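Local structure of class D beta-lactamase (Fusobacterium nucleatum subsp. polymorphum, 4IED) at residues 53-58 / 148-153; 64-69 / 169-174; 110-115 / 143-148; 209-214 / 238-243. The protein probably hydrolyses beta-lactam antibiotics with water to give substituted beta-amino acids, as a member of the class D beta-lactamases. All coordinates share one frame; numbering follows the deposited sequence.

Contact 1: residues 53-58 / 148-153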
# COMPACT_ATOMS: atom_id res chain seq x y z
N PHE A 53 2.08 -1.13 12.23
CA PHE A 53 1.20 -2.31 12.06
C PHE A 53 1.70 -3.16 10.93
O PHE A 53 2.40 -2.68 9.92
CB PHE A 53 -0.30 -1.95 11.76
CG PHE A 53 -0.95 -1.09 12.83
CD1 PHE A 53 -1.43 -1.71 13.99
CD2 PHE A 53 -1.16 0.29 12.68
CE1 PHE A 53 -2.04 -0.94 14.98
CE2 PHE A 53 -1.75 1.06 13.61
CZ PHE A 53 -2.20 0.45 14.79
N TYR A 54 1.34 -4.45 10.91
CA TYR A 54 1.67 -5.30 9.74
C TYR A 54 1.12 -4.59 8.49
O TYR A 54 -0.05 -4.18 8.53
CB TYR A 54 1.03 -6.69 9.84
CG TYR A 54 1.22 -7.45 11.13
CD1 TYR A 54 2.35 -7.33 11.94
CD2 TYR A 54 0.24 -8.29 11.51
CE1 TYR A 54 2.48 -8.05 13.10
CE2 TYR A 54 0.36 -9.07 12.61
CZ TYR A 54 1.42 -8.90 13.44
OH TYR A 54 1.54 -9.68 14.63
N PRO A 55 1.90 -4.49 7.41
CA PRO A 55 1.35 -3.78 6.24
C PRO A 55 0.43 -4.58 5.42
O PRO A 55 -0.37 -4.03 4.59
CB PRO A 55 2.62 -3.52 5.40
CG PRO A 55 3.56 -4.63 5.83
CD PRO A 55 3.32 -4.83 7.29
N ALA A 56 0.37 -5.89 5.62
CA ALA A 56 -0.48 -6.73 4.74
C ALA A 56 -0.27 -6.45 3.34
O ALA A 56 0.86 -6.18 2.90
CB ALA A 56 -1.95 -6.67 5.11
N SER A 57 -1.30 -6.56 2.52
CA SER A 57 -1.00 -6.44 1.10
C SER A 57 -0.58 -5.05 0.56
O SER A 57 -0.24 -4.94 -0.60
CB SER A 57 -2.17 -6.92 0.22
OG SER A 57 -2.62 -8.23 0.46
N SER A 58 -0.67 -4.06 1.42
CA SER A 58 -0.06 -2.78 1.04
C SER A 58 1.41 -2.96 0.78
O SER A 58 1.96 -2.12 0.02
CB SER A 58 -0.36 -1.66 2.05
OG SER A 58 0.47 -1.84 3.23
N GLY A 148 3.28 -10.41 10.81
CA GLY A 148 4.53 -10.13 11.55
C GLY A 148 5.71 -10.92 10.94
O GLY A 148 5.53 -11.98 10.30
N PRO A 149 6.94 -10.48 11.28
CA PRO A 149 7.23 -9.41 12.19
C PRO A 149 7.32 -8.04 11.57
O PRO A 149 7.43 -7.03 12.33
CB PRO A 149 8.55 -9.79 12.75
CG PRO A 149 9.23 -10.51 11.64
CD PRO A 149 8.14 -11.29 10.96
N LEU A 150 7.18 -7.91 10.24
CA LEU A 150 7.30 -6.55 9.65
C LEU A 150 6.13 -5.69 10.08
O LEU A 150 4.95 -6.09 10.10
CB LEU A 150 7.27 -6.69 8.14
CG LEU A 150 7.51 -5.38 7.29
CD1 LEU A 150 8.84 -4.78 7.66
CD2 LEU A 150 7.47 -5.72 5.82
N LYS A 151 6.44 -4.44 10.41
CA LYS A 151 5.40 -3.44 10.77
C LYS A 151 5.88 -2.08 10.23
O LYS A 151 7.09 -1.79 10.12
CB LYS A 151 5.24 -3.32 12.28
CG LYS A 151 4.71 -4.56 13.01
CD LYS A 151 4.65 -4.25 14.48
CE LYS A 151 4.07 -5.44 15.20
NZ LYS A 151 4.06 -5.14 16.65
N ILE A 152 4.90 -1.25 9.86
CA ILE A 152 5.05 0.10 9.34
C ILE A 152 3.91 0.97 9.73
O ILE A 152 2.78 0.48 9.90
CB ILE A 152 5.29 0.08 7.80
CG1 ILE A 152 5.75 1.42 7.28
CG2 ILE A 152 4.05 -0.41 7.09
CD1 ILE A 152 6.22 1.47 5.79
N SER A 153 4.18 2.27 10.00
CA SER A 153 3.13 3.18 10.38
C SER A 153 2.51 3.92 9.21
O SER A 153 3.08 3.95 8.14
CB SER A 153 3.63 4.17 11.44
OG SER A 153 4.51 5.11 10.80

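Contact 2: residues 64-69 / 169-174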
# COMPACT_ATOMS: atom_id res chain seq x y z
N THR A 64 7.00 -5.35 -5.24
CA THR A 64 7.17 -5.24 -6.70
C THR A 64 8.44 -4.44 -7.05
O THR A 64 9.25 -4.88 -7.89
CB THR A 64 6.01 -4.46 -7.34
OG1 THR A 64 4.73 -5.10 -6.98
CG2 THR A 64 6.13 -4.44 -8.86
N LEU A 65 8.67 -3.33 -6.31
CA LEU A 65 9.85 -2.47 -6.63
C LEU A 65 11.12 -3.21 -6.40
O LEU A 65 12.04 -3.19 -7.22
CB LEU A 65 9.75 -1.23 -5.79
CG LEU A 65 10.77 -0.18 -5.99
CD1 LEU A 65 10.83 0.39 -7.42
CD2 LEU A 65 10.70 0.94 -4.99
N ILE A 66 11.23 -3.95 -5.28
CA ILE A 66 12.42 -4.71 -5.02
C ILE A 66 12.60 -5.84 -6.01
O ILE A 66 13.71 -6.16 -6.46
CB ILE A 66 12.38 -5.30 -3.60
CG1 ILE A 66 12.37 -4.15 -2.56
CG2 ILE A 66 13.51 -6.22 -3.32
CD1 ILE A 66 11.91 -4.56 -1.16
N GLY A 67 11.53 -6.50 -6.44
CA GLY A 67 11.64 -7.51 -7.48
C GLY A 67 12.14 -7.02 -8.81
O GLY A 67 12.95 -7.65 -9.42
N LEU A 68 11.59 -5.86 -9.22
CA LEU A 68 12.12 -5.24 -10.44
C LEU A 68 13.56 -4.87 -10.31
O LEU A 68 14.33 -5.11 -11.26
CB LEU A 68 11.30 -3.99 -10.78
CG LEU A 68 9.82 -4.24 -11.17
CD1 LEU A 68 9.11 -2.89 -11.13
CD2 LEU A 68 9.73 -4.97 -12.53
N GLU A 69 13.94 -4.30 -9.15
CA GLU A 69 15.33 -3.81 -9.02
C GLU A 69 16.34 -4.97 -9.14
O GLU A 69 17.45 -4.81 -9.67
CB GLU A 69 15.47 -3.06 -7.68
CG GLU A 69 16.68 -2.16 -7.62
CD GLU A 69 16.60 -0.84 -8.42
OE1 GLU A 69 15.62 -0.56 -9.06
OE2 GLU A 69 17.66 -0.20 -8.39
N LEU A 169 12.94 7.68 -4.85
CA LEU A 169 13.52 6.59 -4.07
C LEU A 169 14.83 6.14 -4.75
O LEU A 169 15.02 6.37 -5.93
CB LEU A 169 12.55 5.42 -3.90
CG LEU A 169 11.29 5.71 -3.13
CD1 LEU A 169 10.28 4.57 -3.24
CD2 LEU A 169 11.67 5.90 -1.64
N PRO A 170 15.68 5.44 -3.99
CA PRO A 170 16.98 5.03 -4.58
C PRO A 170 16.95 3.75 -5.39
O PRO A 170 17.59 2.73 -5.05
CB PRO A 170 17.86 4.83 -3.31
CG PRO A 170 16.93 4.39 -2.26
CD PRO A 170 15.62 5.16 -2.52
N PHE A 171 16.15 3.77 -6.43
CA PHE A 171 15.77 2.61 -7.31
C PHE A 171 15.76 3.18 -8.73
O PHE A 171 15.60 4.41 -8.94
CB PHE A 171 14.43 2.05 -6.96
CG PHE A 171 14.44 1.27 -5.68
CD1 PHE A 171 14.39 1.89 -4.42
CD2 PHE A 171 14.52 -0.13 -5.68
CE1 PHE A 171 14.49 1.15 -3.25
CE2 PHE A 171 14.59 -0.84 -4.51
CZ PHE A 171 14.59 -0.18 -3.27
N LYS A 172 15.90 2.32 -9.70
CA LYS A 172 15.90 2.76 -11.08
C LYS A 172 14.64 3.53 -11.41
O LYS A 172 13.51 3.15 -11.04
CB LYS A 172 16.05 1.63 -12.12
CG LYS A 172 16.82 2.08 -13.34
CD LYS A 172 17.13 0.91 -14.30
CE LYS A 172 17.91 -0.18 -13.57
NZ LYS A 172 19.35 0.14 -13.45
N LEU A 173 14.74 4.62 -12.16
CA LEU A 173 13.60 5.37 -12.57
C LEU A 173 12.52 4.52 -13.30
O LEU A 173 11.34 4.68 -13.01
CB LEU A 173 14.06 6.51 -13.48
CG LEU A 173 14.45 7.82 -12.88
CD1 LEU A 173 14.37 8.11 -11.39
CD2 LEU A 173 15.28 8.71 -13.87
N GLU A 174 12.91 3.61 -14.13
CA GLU A 174 11.93 2.88 -14.92
C GLU A 174 11.25 1.87 -14.01
O GLU A 174 10.19 1.52 -14.33
CB GLU A 174 12.44 2.20 -16.22
CG GLU A 174 13.76 2.65 -16.67
CD GLU A 174 14.67 1.61 -16.07
OE1 GLU A 174 15.80 1.39 -16.59
OE2 GLU A 174 14.06 1.00 -15.17
O HOH W 1 18.78 0.31 -5.99

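Contact 3: residues 110-115 / 143-148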
# COMPACT_ATOMS: atom_id res chain seq x y z
N ALA A 110 1.26 -15.16 -6.07
CA ALA A 110 2.24 -14.60 -7.01
C ALA A 110 3.29 -13.81 -6.21
O ALA A 110 4.44 -13.92 -6.53
CB ALA A 110 1.53 -13.70 -8.00
N TYR A 111 2.87 -13.05 -5.19
CA TYR A 111 3.78 -12.29 -4.42
C TYR A 111 4.56 -13.14 -3.40
O TYR A 111 5.72 -12.83 -3.07
CB TYR A 111 3.11 -11.07 -3.78
CG TYR A 111 3.03 -9.93 -4.76
CD1 TYR A 111 1.91 -9.80 -5.62
CD2 TYR A 111 4.07 -9.03 -4.85
CE1 TYR A 111 1.95 -8.86 -6.61
CE2 TYR A 111 4.05 -8.05 -5.82
CZ TYR A 111 2.95 -7.95 -6.66
OH TYR A 111 2.93 -6.97 -7.65
N LYS A 112 3.99 -14.26 -2.99
CA LYS A 112 4.78 -15.22 -2.15
C LYS A 112 5.91 -15.80 -3.08
O LYS A 112 7.05 -15.94 -2.65
CB LYS A 112 3.89 -16.27 -1.60
CG LYS A 112 3.03 -15.79 -0.51
CD LYS A 112 2.23 -16.92 0.13
CE LYS A 112 1.51 -16.50 1.39
NZ LYS A 112 0.80 -17.57 2.08
N LYS A 113 5.59 -16.20 -4.30
CA LYS A 113 6.61 -16.65 -5.23
C LYS A 113 7.70 -15.60 -5.44
O LYS A 113 8.91 -15.92 -5.40
CB LYS A 113 5.95 -16.98 -6.57
CG LYS A 113 6.90 -17.44 -7.67
CD LYS A 113 6.12 -17.81 -8.91
CE LYS A 113 6.99 -18.32 -9.99
NZ LYS A 113 7.86 -19.44 -9.51
N LEU A 114 7.30 -14.34 -5.64
CA LEU A 114 8.28 -13.26 -5.74
C LEU A 114 9.22 -13.18 -4.54
O LEU A 114 10.43 -13.10 -4.68
CB LEU A 114 7.55 -11.94 -5.97
CG LEU A 114 8.45 -10.71 -6.23
CD1 LEU A 114 9.36 -10.88 -7.35
CD2 LEU A 114 7.65 -9.48 -6.37
N ALA A 115 8.61 -13.20 -3.34
CA ALA A 115 9.39 -13.12 -2.09
C ALA A 115 10.38 -14.27 -2.03
O ALA A 115 11.53 -14.11 -1.66
CB ALA A 115 8.47 -13.04 -0.88
N LYS A 143 5.74 -14.83 4.43
CA LYS A 143 4.67 -14.44 5.37
C LYS A 143 4.97 -13.19 6.14
O LYS A 143 4.12 -12.72 6.90
CB LYS A 143 4.30 -15.53 6.36
CG LYS A 143 3.95 -16.85 5.77
CD LYS A 143 3.81 -17.89 6.90
CE LYS A 143 3.73 -19.28 6.40
NZ LYS A 143 3.30 -20.19 7.44
N PHE A 144 6.21 -12.64 6.06
CA PHE A 144 6.62 -11.61 7.01
C PHE A 144 5.83 -10.34 6.98
O PHE A 144 5.87 -9.65 7.93
CB PHE A 144 8.14 -11.29 6.88
CG PHE A 144 8.53 -10.71 5.53
CD1 PHE A 144 8.49 -9.35 5.34
CD2 PHE A 144 8.98 -11.50 4.47
CE1 PHE A 144 8.77 -8.78 4.10
CE2 PHE A 144 9.23 -10.95 3.23
CZ PHE A 144 9.20 -9.58 3.08
N TRP A 145 5.26 -10.00 5.80
CA TRP A 145 4.45 -8.81 5.68
C TRP A 145 2.97 -9.01 6.04
O TRP A 145 2.21 -8.05 6.08
CB TRP A 145 4.51 -8.24 4.27
CG TRP A 145 3.85 -9.21 3.23
CD1 TRP A 145 2.64 -9.10 2.70
CD2 TRP A 145 4.53 -10.27 2.51
NE1 TRP A 145 2.43 -10.07 1.79
CE2 TRP A 145 3.58 -10.82 1.62
CE3 TRP A 145 5.82 -10.79 2.52
CZ2 TRP A 145 3.87 -11.86 0.73
CZ3 TRP A 145 6.13 -11.79 1.66
CH2 TRP A 145 5.14 -12.34 0.75
N LEU A 146 2.54 -10.25 6.32
CA LEU A 146 1.14 -10.56 6.58
C LEU A 146 0.79 -11.00 7.96
O LEU A 146 -0.39 -10.91 8.40
CB LEU A 146 0.57 -11.49 5.47
CG LEU A 146 1.26 -12.72 5.23
CD1 LEU A 146 0.69 -13.83 6.05
CD2 LEU A 146 1.12 -13.10 3.70
N GLU A 147 1.77 -11.42 8.72
CA GLU A 147 1.50 -11.94 10.10
C GLU A 147 2.57 -11.47 11.10
O GLU A 147 2.74 -12.06 12.15
CB GLU A 147 1.43 -13.47 10.11
CG GLU A 147 2.72 -14.18 9.69
CD GLU A 147 2.80 -15.68 9.81
OE1 GLU A 147 1.70 -16.25 9.61
OE2 GLU A 147 3.99 -16.17 10.01
N GLY A 148 3.28 -10.41 10.81
CA GLY A 148 4.53 -10.13 11.55
C GLY A 148 5.71 -10.92 10.94
O GLY A 148 5.53 -11.98 10.30

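Contact 4: residues 209-214 / 238-243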
# COMPACT_ATOMS: atom_id res chain seq x y z
N GLY A 209 -7.41 -2.84 8.58
CA GLY A 209 -7.56 -2.54 7.15
C GLY A 209 -6.76 -1.33 6.72
O GLY A 209 -6.83 -0.30 7.34
N TRP A 210 -6.04 -1.44 5.65
CA TRP A 210 -5.18 -0.35 5.06
C TRP A 210 -5.71 0.07 3.69
O TRP A 210 -6.14 -0.78 2.90
CB TRP A 210 -3.74 -0.86 4.81
CG TRP A 210 -2.79 -1.07 5.95
CD1 TRP A 210 -2.48 -2.26 6.54
CD2 TRP A 210 -1.93 -0.07 6.51
NE1 TRP A 210 -1.54 -2.08 7.52
CE2 TRP A 210 -1.14 -0.73 7.49
CE3 TRP A 210 -1.80 1.34 6.34
CZ2 TRP A 210 -0.17 -0.04 8.20
CZ3 TRP A 210 -0.87 2.01 6.99
CH2 TRP A 210 -0.00 1.33 7.93
N PHE A 211 -5.52 1.35 3.40
CA PHE A 211 -5.57 1.85 2.01
C PHE A 211 -4.57 2.96 1.97
O PHE A 211 -4.61 3.92 2.70
CB PHE A 211 -7.00 2.27 1.57
CG PHE A 211 -7.12 2.83 0.18
CD1 PHE A 211 -6.52 2.21 -0.88
CD2 PHE A 211 -7.83 3.98 -0.04
CE1 PHE A 211 -6.67 2.74 -2.16
CE2 PHE A 211 -7.97 4.51 -1.33
CZ PHE A 211 -7.40 3.87 -2.33
N VAL A 212 -3.57 2.79 1.08
CA VAL A 212 -2.44 3.75 0.93
C VAL A 212 -2.27 4.09 -0.53
O VAL A 212 -2.57 3.31 -1.39
CB VAL A 212 -1.12 3.25 1.57
CG1 VAL A 212 -1.37 2.68 2.98
CG2 VAL A 212 -0.44 2.23 0.71
N GLY A 213 -1.74 5.30 -0.76
CA GLY A 213 -1.54 5.70 -2.17
C GLY A 213 -1.20 7.18 -2.27
O GLY A 213 -0.71 7.81 -1.35
N TRP A 214 -1.52 7.72 -3.42
CA TRP A 214 -1.42 9.13 -3.66
C TRP A 214 -2.32 9.55 -4.81
O TRP A 214 -2.78 8.76 -5.61
CB TRP A 214 0.04 9.57 -3.98
CG TRP A 214 0.53 9.06 -5.34
CD1 TRP A 214 0.58 9.80 -6.50
CD2 TRP A 214 1.20 7.81 -5.61
NE1 TRP A 214 1.17 9.03 -7.47
CE2 TRP A 214 1.49 7.79 -6.99
CE3 TRP A 214 1.42 6.67 -4.87
CZ2 TRP A 214 2.12 6.69 -7.58
CZ3 TRP A 214 2.04 5.61 -5.45
CH2 TRP A 214 2.32 5.57 -6.80
N LYS A 238 -15.05 0.73 3.55
CA LYS A 238 -14.92 1.99 4.27
C LYS A 238 -13.52 2.60 4.13
O LYS A 238 -13.39 3.80 4.29
CB LYS A 238 -15.21 1.81 5.79
CG LYS A 238 -16.63 1.32 6.19
CD LYS A 238 -17.60 2.36 6.67
CE LYS A 238 -18.91 1.75 7.25
NZ LYS A 238 -20.05 2.75 7.27
N ARG A 239 -12.50 1.78 3.95
CA ARG A 239 -11.09 2.32 3.79
C ARG A 239 -11.07 3.36 2.70
O ARG A 239 -10.70 4.52 2.93
CB ARG A 239 -10.15 1.23 3.49
CG ARG A 239 -10.16 0.04 4.47
CD ARG A 239 -9.32 -1.08 3.96
NE ARG A 239 -9.96 -1.70 2.77
CZ ARG A 239 -9.57 -2.80 2.14
NH1 ARG A 239 -8.53 -3.50 2.61
NH2 ARG A 239 -10.26 -3.25 1.13
N GLU A 240 -11.49 2.94 1.47
CA GLU A 240 -11.46 3.84 0.30
C GLU A 240 -12.62 4.86 0.41
O GLU A 240 -12.41 6.00 -0.03
CB GLU A 240 -11.60 3.01 -0.91
CG GLU A 240 -11.59 3.90 -2.16
CD GLU A 240 -11.28 3.12 -3.43
OE1 GLU A 240 -11.29 3.77 -4.54
OE2 GLU A 240 -11.01 1.92 -3.47
N GLU A 241 -13.77 4.55 1.02
CA GLU A 241 -14.85 5.52 1.17
C GLU A 241 -14.35 6.73 1.93
O GLU A 241 -14.59 7.88 1.53
CB GLU A 241 -16.04 4.89 1.89
CG GLU A 241 -16.85 3.97 0.99
CD GLU A 241 -17.97 3.26 1.74
OE1 GLU A 241 -18.22 3.67 2.98
OE2 GLU A 241 -18.63 2.34 1.11
N ILE A 242 -13.66 6.54 3.06
CA ILE A 242 -13.25 7.67 3.87
C ILE A 242 -12.22 8.52 3.13
O ILE A 242 -12.28 9.76 3.12
CB ILE A 242 -12.67 7.21 5.26
CG1 ILE A 242 -13.83 6.65 6.08
CG2 ILE A 242 -11.88 8.33 5.93
CD1 ILE A 242 -13.39 5.82 7.26
N VAL A 243 -11.27 7.82 2.50
CA VAL A 243 -10.30 8.57 1.69
C VAL A 243 -10.93 9.40 0.59
O VAL A 243 -10.64 10.63 0.47
CB VAL A 243 -9.23 7.61 1.13
CG1 VAL A 243 -8.27 8.38 0.19
CG2 VAL A 243 -8.44 7.01 2.28

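Contact 1: residues 53-58 / 148-153
Phe53 and Ile152 face each other as a single antiparallel bridge of the hydrogen-bonded kind. Phe53 N donates to Ile152 O at 2.9 Å, almost straight at 178°. Ile152 N returns a 2.9 Å bond to Phe53 O. Past this single bridge the backbones stay close without further backbone hydrogen bonds between them. Tyr54 CA points its hydrogen at Leu150 O, 3.4 Å away with 162° at the hydrogen.

The bridge and the Tyr54 ring make the tight part. The ring covers Gly148, whose N lies 3.3 Å above the centre of the Tyr54 ring. Tyr54 OH is held by Asn203 O. Buried Pro55 adds ordinary apolar packing. Pro55 CB is 3.8 Å from Ile152 CG2. Pro55 CG meets Leu150 CD2 at 4.1 Å, the two side chains crossing at about a right angle.

The loose side is the partly exposed Lys151 chain, which runs out extended. Lys151 CE comes obliquely within 3.7 Å of Tyr54 CE1, and NZ continues past the ring.

Segment 53-58 leads into the Ser-x-x-Lys motif of the family, Ser57 to carboxylated Lys60. Asn134, which binds magnesium in a crystal structure of this protein but has none bound here, bonds Pro149 O and Lys151 N. The chemistry implies that two backbone hydrogen bonds set the register, while the Tyr54 ring and Pro55 supply the apolar contact.

Contact 2: residues 64-69 / 169-174
Segment 64-69 of helix 62-69 presents its side to the loop 169-172, which turns into a helix at Leu173; the closest CA atoms are those of Glu69 and Phe171, 6.7 Å apart. Phe171 fills the space between them. Leu65 lies over one face of its ring, with Leu65 CD2 3.9 Å from the centroid of the Phe171 ring in a CH-pi contact. Leu65 CG is anti to its own N (chi1 -176°), which carries the branched end out over the ring. Leu65 CD2 also touches Leu169 CD1 at 4.1 Å. Glu69 passes the same ring obliquely, Glu69 CG lying 3.5 Å from Phe171 CD2.

A bend at chi2 (75°) turns the Glu69 carboxylate back to the loop. Glu69 OE1 accepts from Lys172 N at 3.0 Å, on the syn side, and also from Asn175 ND2. Glu69 OE2 takes a water at 2.7 Å that donates as well to the O of Pro170, the residue at the centre of an inverse gamma turn. The carboxylate thus sits at the start of helix 173-182, where the helix end would probably favour its negative charge.

Leu130 of helix 108-130 also touches Phe171 and Leu169. This is helix-to-loop packing in the helical region of the class D beta-lactamase fold.

Contact 3: residues 110-115 / 143-148
Segment 110-115 of helix 108-130 runs past a tight turn, 143-148, which sends Trp145 against it; the nearest CA atoms, of Lys112 and Lys143, are 7.6 Å apart. The turn closes on Lys143 O, which accepts from both Leu146 N and Glu147 N. The contact belongs to the helical part of the class D beta-lactamase fold. As in relatives, the loop supplies a tryptophan to the carboxylated lysine.

Trp145 meets the helix with the far rim of its six-membered ring. Trp145 CZ3 lies 3.7 Å from Ala115 CB, an oblique approach. Trp145 CH2 is 3.9 Å from Tyr111 O. Lys112 CA comes near the ring plane at the edge, 4.1 Å from Trp145 CH2. Trp145 CG stands between its backbone N and carbonyl carbon (chi1 66°), directing the indole toward the helix.

The indole is also packed by its own loop. Leu146 CD2 lies 3.7 Å above one face of the Trp145 indole, toward the rim. The indole edge points at the Phe144 ring, with Trp145 CE3 3.5 Å above the centre of the Phe144 ring. The extended Lys112 chain crosses Leu146 at about a right angle, with Lys112 CE 4.1 Å from Leu146 CD2.

The contact is largely buried and mostly apolar, and the polar edge of the indole is used elsewhere. Trp145 NE1 donates to OQ2, a carboxylate oxygen of modified Lys60.

Contact 4: residues 209-214 / 238-243
The C-terminal helix of the class D beta-lactamase fold lies here on one face of the antiparallel sheet, over strand 208-216. The axes of 209-214 and 238-243 come within 8.0 Å, and their directions differ by 44°. The closest CA atoms are those of Phe211 and Arg239, 5.8 Å apart.

Phe211 carries most of the contact. Its CG is anti to the backbone N (chi1 178°), which sends the ring toward the helix, against Glu240 and Val243. Phe211 CB meets Arg239 CB at 3.8 Å. Farther out, Phe211 CD2 lies 3.6 Å from Glu240 CA and 3.9 Å from Val243 CG2. Phe211 CE2 touches Glu240 CG at 3.8 Å. The extended Glu240 chain crosses the ring obliquely, and its carboxylate is turned only 21° from the ring plane. The polar end of Glu240 is engaged elsewhere, where OE1 forms a salt bridge with Arg244. Phe224 and Ile226 of strand 221-229 also touch the Phe211 ring.

The interface is thus apolar in the middle. Helix 16-25 packs beside the same helix, against Ile242.

Arg239 fills the end of the contact near Gly209. Its chain bends at chi3 and runs over the strand backbone, where the lack of a side chain at Gly209 gives it room. The guanidinium lies by that backbone. Arg239 NE bonds Leu236 O, which helps fix the guanidinium, and NH1 makes a weak hydrogen bond to Gly198 O. The closest touch at this end is by the methylene carbon before it: Arg239 CD lies 3.4 Å from Trp210 O.

Contacts 1 and 3 are neighbours, with centres about 11 Å apart, and share Gly148. Contact 3 falls between the two segments of contact 1 along the chain, and also between those of contact 2. Contacts 1 and 2 interleave. Contact 4 comes last, on the sheet, with its centre about 24 Å from that of contact 2, across the centre of the chain. Tyr54 O and Trp210 NE1 probably bond at 2.8 Å, joining contact 1 to contact 4. Thr64 OG1 and Tyr111 OH, 2.7 Å apart, join contacts 2 and 3. The helical region and the sheet thus meet around contact 1, beside the carboxylated lysine.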